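Long-range contacts in alpha-galactosidase (Lactobacillus brevis, PDB 3MI6), which probably hydrolyses terminal, non-reducing alpha-D-galactose residues from alpha-galactosides, as a member of glycosyl hydrolase family 36: residues 8-12 against 22-26; 348-352 against 606-610. One frame throughout, in Å; residues are numbered along the deposited sequence.

Contact 1 comes first along the chain and closes before contact 2 opens. It pairs strands 11-15 and 19-25 in a small four-stranded antiparallel sheet near the N-terminus. Contact 2 joins helix 346-358 of the eight-stranded parallel barrel to the loop that follows its last strand, 601-604, so segments 254 residues apart at their closest ends meet. The contact centres are about 65 Å apart, the nearest atoms about 51 Å, and the two lie on opposite sides of the chain's centre without touching. They share no sheet or helix: 8-12 with 22-26 is local hairpin pairing, whereas 348-352 with 606-610 brings together the first and last parts of the (beta/alpha)8 barrel, the domain carrying the predicted catalytic residues.

Contact 1: 8-12 against 22-26; sequences ANLTF and IFQIM
The beta hairpin of strands 11-15 and 19-25 pairs 8-12 with 22-26 antiparallel, T11 opposite Q24 as a non-hydrogen-bonded pair and F12 opposite F23 as a hydrogen-bonded one. F12 N gives its hydrogen to F23 O at 2.8 Å, and F23 N returns one to F12 O. Toward the open end, I25 N reaches L10 O at 3.0 Å with a nearly straight N-H...O angle of 169°. L10, with positive phi, and T11 both face N6 of strand 4-6, which makes a G1 beta bulge.

F12 and F23 share one face of the sheet. Their planes lie 19° from parallel but are slid apart, with centroids at 5.3 Å, so the rings barely overlap; instead CB of F12 sits over the F23 face in a CH-pi contact, 3.9 Å from the centroid. With its CG between backbone N and carbonyl carbon (chi1 63°), F23 swings its ring beneath that CB, and Y151 stacks with the same ring. Were F23 an alanine, a gap would probably be left under F12 CB and Y151 would lose its stacking partner. The F12 ring in turn meets Y108 edge-to-face.

The other face carries T11 and Q24. T11 OG1 is hydrogen-bonded to P44 O, outside the hairpin, and Q24 NE2 comes within 3.4 Å of T11 OG1. On the F12 side of the hairpin, I25 packs its CB 3.7 Å from L10 CB, while its CG1 comes up to the edge of the F12 ring, near the ring plane, 3.8 Å from CE2.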
loop_
_atom_site.group_PDB
_atom_site.type_symbol
_atom_site.label_atom_id
_atom_site.label_comp_id
_atom_site.label_asym_id
_atom_site.label_seq_id
_atom_site.Cartn_x
_atom_site.Cartn_y
_atom_site.Cartn_z
ATOM N N ALA D 8 12.047 24.122 -41.707
ATOM C CA ALA D 8 12.156 25.508 -41.293
ATOM C C ALA D 8 12.469 25.651 -39.803
ATOM O O ALA D 8 13.079 26.633 -39.386
ATOM C CB ALA D 8 10.877 26.242 -41.639
ATOM N N ASN D 9 12.039 24.675 -39.007
ATOM C CA ASN D 9 12.286 24.679 -37.561
ATOM C C ASN D 9 13.039 23.455 -37.067
ATOM O O ASN D 9 13.353 23.347 -35.877
ATOM C CB ASN D 9 10.982 24.787 -36.782
ATOM C CG ASN D 9 10.322 26.111 -36.960
ATOM O OD1 ASN D 9 10.595 27.053 -36.221
ATOM N ND2 ASN D 9 9.444 26.203 -37.949
ATOM N N LEU D 10 13.315 22.532 -37.978
ATOM C CA LEU D 10 14.042 21.323 -37.628
ATOM C C LEU D 10 13.304 20.589 -36.501
ATOM O O LEU D 10 13.896 20.129 -35.514
ATOM C CB LEU D 10 15.500 21.641 -37.267
ATOM C CG LEU D 10 16.360 22.291 -38.367
ATOM C CD1 LEU D 10 17.786 22.521 -37.892
ATOM C CD2 LEU D 10 16.359 21.449 -39.613
ATOM N N THR D 11 11.990 20.503 -36.685
ATOM C CA THR D 11 11.120 19.729 -35.829
ATOM C C THR D 11 10.834 18.375 -36.470
ATOM O O THR D 11 10.194 18.284 -37.516
ATOM C CB THR D 11 9.801 20.439 -35.620
ATOM O OG1 THR D 11 10.050 21.744 -35.093
ATOM C CG2 THR D 11 8.951 19.663 -34.655
ATOM N N PHE D 12 11.324 17.325 -35.825
ATOM C CA PHE D 12 11.116 15.967 -36.271
ATOM C C PHE D 12 10.048 15.342 -35.416
ATOM O O PHE D 12 10.112 15.383 -34.188
ATOM C CB PHE D 12 12.419 15.190 -36.164
ATOM C CG PHE D 12 13.540 15.836 -36.903
ATOM C CD1 PHE D 12 13.824 15.471 -38.207
ATOM C CD2 PHE D 12 14.273 16.853 -36.317
ATOM C CE1 PHE D 12 14.837 16.082 -38.897
ATOM C CE2 PHE D 12 15.288 17.467 -37.003
ATOM C CZ PHE D 12 15.573 17.081 -38.296
ATOM N N ILE D 22 8.156 13.139 -30.719
ATOM C CA ILE D 22 8.509 14.417 -31.311
ATOM C C ILE D 22 9.769 14.992 -30.665
ATOM O O ILE D 22 9.856 15.077 -29.432
ATOM C CB ILE D 22 7.393 15.455 -31.107
ATOM C CG1 ILE D 22 6.034 14.904 -31.534
ATOM C CG2 ILE D 22 7.707 16.744 -31.841
ATOM C CD1 ILE D 22 4.852 15.780 -31.055
ATOM N N PHE D 23 10.736 15.399 -31.489
ATOM C CA PHE D 23 11.871 16.174 -30.989
ATOM C C PHE D 23 12.263 17.330 -31.904
ATOM O O PHE D 23 11.788 17.419 -33.033
ATOM C CB PHE D 23 13.081 15.285 -30.681
ATOM C CG PHE D 23 13.658 14.571 -31.879
ATOM C CD1 PHE D 23 13.069 13.416 -32.365
ATOM C CD2 PHE D 23 14.820 15.034 -32.486
ATOM C CE1 PHE D 23 13.608 12.744 -33.441
ATOM C CE2 PHE D 23 15.369 14.363 -33.578
ATOM C CZ PHE D 23 14.761 13.216 -34.052
ATOM N N GLN D 24 13.144 18.198 -31.409
ATOM C CA GLN D 24 13.503 19.427 -32.105
ATOM C C GLN D 24 14.979 19.780 -31.941
ATOM O O GLN D 24 15.539 19.665 -30.848
ATOM C CB GLN D 24 12.645 20.580 -31.589
ATOM C CG GLN D 24 12.808 21.878 -32.355
ATOM C CD GLN D 24 11.888 22.985 -31.837
ATOM O OE1 GLN D 24 11.616 23.082 -30.633
ATOM N NE2 GLN D 24 11.415 23.835 -32.749
ATOM N N ILE D 25 15.612 20.211 -33.032
ATOM C CA ILE D 25 16.966 20.747 -32.947
ATOM C C ILE D 25 16.899 22.112 -32.289
ATOM O O ILE D 25 16.031 22.932 -32.602
ATOM C CB ILE D 25 17.637 20.858 -34.316
ATOM C CG1 ILE D 25 17.739 19.479 -34.960
ATOM C CG2 ILE D 25 19.021 21.435 -34.169
ATOM C CD1 ILE D 25 18.498 18.473 -34.112
HETATM N N MSE D 26 17.817 22.360 -31.372
HETATM C CA MSE D 26 17.695 23.523 -30.516
HETATM C C MSE D 26 18.766 24.599 -30.698
HETATM O O MSE D 26 19.767 24.415 -31.404
HETATM C CB MSE D 26 17.660 23.071 -29.067
HETATM C CG MSE D 26 16.525 22.106 -28.774
HETATM SE SE MSE D 26 16.113 22.202 -26.886
HETATM C CE MSE D 26 17.847 21.681 -26.122
#

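Contact 2: 348-352 against 606-610; sequences KLMTI and LDITK
K348 NZ reaches from helix 346-358 to the loop 606-610, where it forms a salt bridge with D607, 3.6 Å from OD2, and a weak hydrogen bond to T609 OG1 at 3.4 Å. The lysine and aspartate side chains come from opposite directions. The K348 chain leaves with CG anti to the backbone N, then bends at chi2 (64°) and runs extended to its ammonium end, which carries the charge across to the loop.

The D607 carboxylate is tied down from within its own segment. T609 OG1 donates to D607 OD1 at 2.8 Å, arriving on the syn side but 34° out of the carboxylate plane, and T609 N adds a weak bond to the same oxygen. One carboxylate oxygen thus binds the loop while the other faces the lysine. D607 is also the centre of an inverse gamma turn, and K610 N closes back on D607 O.

On the helix, T351 OG1 donates to K348 O at 2.6 Å, tilted 22° from the carbonyl plane. Packing spreads from the T609 methyl: CG2 approaches T351 OG1 at 3.5 Å and lies 3.7 Å from I352 CG1, with both helix side chains crossing T609 at about a right angle. Deeper in, I352 and I608 both touch I334 of barrel strand 333-335, and I352 also packs on F364.

T609 therefore has two roles, its hydroxyl linking lysine to aspartate and its methyl meeting the helix. Both polar links to K348 are long, and K610 NZ lies 4.9 Å from K348 NZ, so the D607 charge is probably shared between two lysines; the apolar part is one small methyl contact.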
loop_
_atom_site.group_PDB
_atom_site.type_symbol
_atom_site.label_atom_id
_atom_site.label_comp_id
_atom_site.label_asym_id
_atom_site.label_seq_id
_atom_site.Cartn_x
_atom_site.Cartn_y
_atom_site.Cartn_z
ATOM N N LYS D 348 20.060 -47.854 -26.958
ATOM C CA LYS D 348 19.103 -47.354 -25.981
ATOM C C LYS D 348 18.280 -46.227 -26.572
ATOM O O LYS D 348 17.087 -46.134 -26.323
ATOM C CB LYS D 348 19.808 -46.866 -24.712
ATOM C CG LYS D 348 18.909 -46.100 -23.736
ATOM C CD LYS D 348 17.799 -46.966 -23.175
ATOM C CE LYS D 348 16.917 -46.171 -22.220
ATOM N NZ LYS D 348 15.886 -47.001 -21.520
ATOM N N LEU D 349 18.923 -45.369 -27.358
ATOM C CA LEU D 349 18.237 -44.207 -27.922
ATOM C C LEU D 349 17.268 -44.606 -29.033
ATOM O O LEU D 349 16.272 -43.920 -29.292
ATOM C CB LEU D 349 19.236 -43.152 -28.423
ATOM C CG LEU D 349 19.854 -42.209 -27.379
ATOM C CD1 LEU D 349 20.717 -41.190 -28.077
ATOM C CD2 LEU D 349 18.798 -41.507 -26.508
HETATM N N MSE D 350 17.562 -45.725 -29.683
HETATM C CA MSE D 350 16.696 -46.219 -30.735
HETATM C C MSE D 350 15.343 -46.655 -30.166
HETATM O O MSE D 350 14.296 -46.421 -30.770
HETATM C CB MSE D 350 17.370 -47.362 -31.492
HETATM C CG MSE D 350 16.875 -47.473 -32.912
HETATM SE SE MSE D 350 17.095 -45.762 -33.827
HETATM C CE MSE D 350 18.967 -45.986 -34.371
ATOM N N THR D 351 15.368 -47.288 -29.000
ATOM C CA THR D 351 14.127 -47.649 -28.341
ATOM C C THR D 351 13.273 -46.393 -28.165
ATOM O O THR D 351 12.059 -46.433 -28.352
ATOM C CB THR D 351 14.358 -48.366 -26.979
ATOM O OG1 THR D 351 14.877 -47.443 -26.012
ATOM C CG2 THR D 351 15.319 -49.538 -27.135
ATOM N N ILE D 352 13.912 -45.278 -27.826
ATOM C CA ILE D 352 13.199 -44.019 -27.658
ATOM C C ILE D 352 12.618 -43.576 -28.989
ATOM O O ILE D 352 11.407 -43.414 -29.126
ATOM C CB ILE D 352 14.108 -42.902 -27.067
ATOM C CG1 ILE D 352 14.556 -43.270 -25.650
ATOM C CG2 ILE D 352 13.385 -41.549 -27.041
ATOM C CD1 ILE D 352 15.180 -42.122 -24.877
ATOM N N LEU D 606 11.254 -36.842 -21.392
ATOM C CA LEU D 606 11.164 -37.944 -20.444
ATOM C C LEU D 606 11.345 -39.304 -21.101
ATOM O O LEU D 606 11.132 -39.459 -22.300
ATOM C CB LEU D 606 9.862 -37.889 -19.637
ATOM C CG LEU D 606 8.473 -38.313 -20.113
ATOM C CD1 LEU D 606 7.495 -37.867 -19.053
ATOM C CD2 LEU D 606 8.108 -37.697 -21.418
ATOM N N ASP D 607 11.768 -40.283 -20.308
ATOM C CA ASP D 607 12.011 -41.615 -20.822
ATOM C C ASP D 607 10.689 -42.318 -21.065
ATOM O O ASP D 607 10.185 -43.014 -20.187
ATOM C CB ASP D 607 12.844 -42.416 -19.836
ATOM C CG ASP D 607 13.384 -43.678 -20.445
ATOM O OD1 ASP D 607 12.991 -43.980 -21.591
ATOM O OD2 ASP D 607 14.209 -44.356 -19.796
ATOM N N ILE D 608 10.125 -42.133 -22.254
ATOM C CA ILE D 608 8.824 -42.710 -22.582
ATOM C C ILE D 608 8.872 -44.232 -22.740
ATOM O O ILE D 608 7.829 -44.885 -22.759
ATOM C CB ILE D 608 8.215 -42.072 -23.840
ATOM C CG1 ILE D 608 9.189 -42.153 -25.008
ATOM C CG2 ILE D 608 7.866 -40.629 -23.586
ATOM C CD1 ILE D 608 8.679 -41.479 -26.240
ATOM N N THR D 609 10.076 -44.795 -22.849
ATOM C CA THR D 609 10.243 -46.247 -22.818
ATOM C C THR D 609 9.890 -46.824 -21.435
ATOM O O THR D 609 9.610 -48.014 -21.313
ATOM C CB THR D 609 11.678 -46.692 -23.237
ATOM O OG1 THR D 609 12.546 -46.719 -22.097
ATOM C CG2 THR D 609 12.255 -45.770 -24.306
ATOM N N LYS D 610 9.894 -45.971 -20.410
ATOM C CA LYS D 610 9.588 -46.359 -19.027
ATOM C C LYS D 610 8.176 -45.972 -18.581
ATOM O O LYS D 610 7.954 -45.672 -17.408
ATOM C CB LYS D 610 10.585 -45.717 -18.048
ATOM C CG LYS D 610 11.959 -46.357 -17.991
ATOM C CD LYS D 610 12.731 -45.874 -16.752
ATOM C CE LYS D 610 14.214 -46.294 -16.778
ATOM N NZ LYS D 610 14.429 -47.773 -16.904
#